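Local coordinates for protein diaminopimelate decarboxylase (Psychromonas ingrahamii, PDB 4XG1) that probably catalyses the pyridoxal 5'-phosphate-dependent decarboxylation of meso-diaminopimelate to L-lysine, the last step of lysine biosynthesis by the diaminopimelate route, at residues Phe79-Val84 against Ile100-Val105. Sequence-based numbering, arbitrary orientation.
Sequences FDIVSV and IVFSGV. With LLP ((2S)-2-amino-6-[[3-hydroxy-2-methyl-5-(phosphonooxymethyl)pyridin-4-yl]methylideneamino]hexanoic acid), chain T.
I81 is the main bump of this contact, and the hollow it fills lies between I100 and F102 on the neighbouring strand. Its CD1 sits 3.7 Å from I100 CG2. The same CD1 hangs over one face of the F102 ring, 24° off the normal, a CH-pi contact displaced toward the rim. CG1 stands between the backbone N and the carbonyl carbon (chi1 70°), beside F102 CD1, and the extended chain beyond it carries CD1 over the ring. F102 in turn pushes its CE1 rim into the bend of the chain after I81, 3.3 Å from V82 C, which meets the ring near its plane. L87 of helix 84-92 packs on I81, and helix 109-117 touches F102.

Strands 79-81 and 100-102 are parallel, their axes 4.8 Å apart. F79 O accepts from V101 N, V101 O from I81 N, and I81 O from S103 N at 2.8 Å, so the ladder runs one residue past the second strand.

On the other sheet face, D80 lies against V101, its OD1 3.5 Å from V101 CG2. With CG anti to the backbone N (chi1 175°), the carboxylate extends to S103, whose OG donates to the syn lone pair of OD1 at 2.5 Å. OD2 lies 3.2 Å from LLP N1, while S103 OG approaches the ring methyl C2'. The carboxylate of E274, a like charge, also comes close to OD2. Replacing D80 by an alanine is likely to leave S103 OG without this acceptor and the pyridine nitrogen without the carboxylate oxygen beside it.

Strand 78-81, helix 84-92 and strand 100-102 form a right-handed beta-alpha-beta crossover of the TIM barrel, whose C-terminal strand ends, here with D80 and S103, line the cofactor pocket.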
loop_
_atom_site.group_PDB
_atom_site.type_symbol
_atom_site.label_atom_id
_atom_site.label_comp_id
_atom_site.label_asym_id
_atom_site.label_seq_id
_atom_site.Cartn_x
_atom_site.Cartn_y
_atom_site.Cartn_z
ATOM N N PHE B 79 13.897 14.271 -14.101
ATOM C CA PHE B 79 12.962 13.468 -13.346
ATOM C C PHE B 79 12.067 12.692 -14.261
ATOM O O PHE B 79 11.633 13.201 -15.292
ATOM C CB PHE B 79 12.125 14.363 -12.467
ATOM C CG PHE B 79 12.936 15.072 -11.432
ATOM C CD1 PHE B 79 13.239 14.457 -10.229
ATOM C CD2 PHE B 79 13.441 16.356 -11.678
ATOM C CE1 PHE B 79 14.033 15.094 -9.284
ATOM C CE2 PHE B 79 14.242 16.991 -10.756
ATOM C CZ PHE B 79 14.540 16.366 -9.550
ATOM N N ASP B 80 11.817 11.448 -13.893
ATOM C CA ASP B 80 10.833 10.620 -14.582
ATOM C C ASP B 80 9.613 10.532 -13.656
ATOM O O ASP B 80 9.753 10.162 -12.496
ATOM C CB ASP B 80 11.452 9.247 -14.844
ATOM C CG ASP B 80 10.479 8.267 -15.445
ATOM O OD1 ASP B 80 9.622 8.687 -16.266
ATOM O OD2 ASP B 80 10.590 7.056 -15.088
ATOM N N ILE B 81 8.451 10.882 -14.170
ATOM C CA ILE B 81 7.267 10.981 -13.385
ATOM C C ILE B 81 6.205 10.106 -13.984
ATOM O O ILE B 81 6.271 9.771 -15.172
ATOM C CB ILE B 81 6.690 12.418 -13.325
ATOM C CG1 ILE B 81 6.105 12.845 -14.672
ATOM C CG2 ILE B 81 7.739 13.406 -12.826
ATOM C CD1 ILE B 81 5.463 14.208 -14.637
ATOM N N VAL B 82 5.204 9.748 -13.169
ATOM C CA VAL B 82 4.079 8.943 -13.628
ATOM C C VAL B 82 2.720 9.510 -13.323
ATOM O O VAL B 82 1.714 8.848 -13.592
ATOM C CB VAL B 82 4.133 7.505 -13.060
ATOM C CG1 VAL B 82 5.407 6.820 -13.549
ATOM C CG2 VAL B 82 4.096 7.521 -11.539
ATOM N N SER B 83 2.653 10.731 -12.823
ATOM C CA SER B 83 1.357 11.328 -12.501
ATOM C C SER B 83 1.492 12.807 -12.376
ATOM O O SER B 83 2.597 13.318 -12.215
ATOM C CB SER B 83 0.798 10.770 -11.184
ATOM O OG SER B 83 1.578 11.186 -10.082
ATOM N N VAL B 84 0.367 13.495 -12.395
ATOM C CA VAL B 84 0.370 14.910 -12.137
ATOM C C VAL B 84 0.789 15.205 -10.693
ATOM O O VAL B 84 1.342 16.234 -10.391
ATOM C CB VAL B 84 -1.012 15.552 -12.456
ATOM C CG1 VAL B 84 -2.129 14.970 -11.586
ATOM C CG2 VAL B 84 -0.943 17.077 -12.257
ATOM N N ILE B 100 11.890 16.856 -17.458
ATOM C CA ILE B 100 10.949 15.876 -16.953
ATOM C C ILE B 100 10.440 15.045 -18.109
ATOM O O ILE B 100 9.881 15.594 -19.067
ATOM C CB ILE B 100 9.725 16.540 -16.308
ATOM C CG1 ILE B 100 10.110 17.062 -14.932
ATOM C CG2 ILE B 100 8.578 15.545 -16.154
ATOM C CD1 ILE B 100 8.969 17.746 -14.216
ATOM N N VAL B 101 10.559 13.732 -17.982
ATOM C CA VAL B 101 9.795 12.847 -18.859
ATOM C C VAL B 101 8.692 12.172 -18.065
ATOM O O VAL B 101 8.839 11.909 -16.885
ATOM C CB VAL B 101 10.701 11.842 -19.601
ATOM C CG1 VAL B 101 11.913 12.585 -20.168
ATOM C CG2 VAL B 101 11.191 10.735 -18.689
ATOM N N PHE B 102 7.568 11.966 -18.711
ATOM C CA PHE B 102 6.354 11.437 -18.125
ATOM C C PHE B 102 6.004 10.045 -18.684
ATOM O O PHE B 102 5.520 9.933 -19.763
ATOM C CB PHE B 102 5.269 12.449 -18.412
ATOM C CG PHE B 102 3.959 12.238 -17.736
ATOM C CD1 PHE B 102 3.725 11.275 -16.801
ATOM C CD2 PHE B 102 2.955 13.078 -18.040
ATOM C CE1 PHE B 102 2.515 11.147 -16.215
ATOM C CE2 PHE B 102 1.734 12.946 -17.476
ATOM C CZ PHE B 102 1.511 11.960 -16.543
ATOM N N SER B 103 6.233 9.007 -17.885
ATOM C CA SER B 103 5.848 7.605 -18.166
ATOM C C SER B 103 4.449 7.286 -17.623
ATOM O O SER B 103 3.860 8.085 -16.906
ATOM C CB SER B 103 6.861 6.644 -17.544
ATOM O OG SER B 103 8.207 7.126 -17.628
ATOM N N GLY B 104 3.878 6.165 -18.024
ATOM C CA GLY B 104 2.594 5.726 -17.467
ATOM C C GLY B 104 1.559 5.281 -18.483
ATOM O O GLY B 104 1.335 5.952 -19.461
ATOM N N VAL B 105 0.937 4.125 -18.256
ATOM C CA VAL B 105 -0.042 3.591 -19.198
ATOM C C VAL B 105 -1.391 4.236 -19.112
ATOM O O VAL B 105 -2.234 3.950 -19.945
ATOM C CB VAL B 105 -0.326 2.073 -19.011
ATOM C CG1 VAL B 105 0.850 1.222 -19.404
ATOM C CG2 VAL B 105 -0.741 1.750 -17.575
HETATM N N1 LLP T . 10.949 3.884 -15.358
HETATM C C2 LLP T . 9.757 3.289 -15.476
HETATM C "C2'" LLP T . 8.926 3.544 -16.708
HETATM C C3 LLP T . 9.302 2.423 -14.371
HETATM O O3 LLP T . 8.117 1.775 -14.456
HETATM C C4 LLP T . 10.170 2.226 -13.206
HETATM C "C4'" LLP T . 9.814 1.341 -12.053
HETATM C C5 LLP T . 11.465 2.938 -13.195
HETATM C C6 LLP T . 11.768 3.748 -14.280
HETATM C "C5'" LLP T . 12.438 2.840 -12.052
HETATM O OP4 LLP T . 12.878 1.560 -11.827
HETATM P P LLP T . 13.978 1.182 -10.725
HETATM O OP1 LLP T . 13.504 1.907 -9.473
HETATM O OP2 LLP T . 14.077 -0.361 -10.684
HETATM O OP3 LLP T . 15.359 1.580 -11.281
HETATM N N LLP T . 7.322 -1.473 -5.965
HETATM C CA LLP T . 8.421 -2.342 -6.553
HETATM C CB LLP T . 9.251 -1.569 -7.571
HETATM C CG LLP T . 8.860 -1.739 -9.027
HETATM C CD LLP T . 8.743 -0.418 -9.752
HETATM C CE LLP T . 8.563 -0.654 -11.264
HETATM N NZ LLP T . 8.629 0.514 -12.166
HETATM C C LLP T . 9.361 -2.748 -5.443
HETATM O O LLP T . 9.240 -2.309 -4.312
HETATM O OXT LLP T . 10.291 -3.516 -5.623
#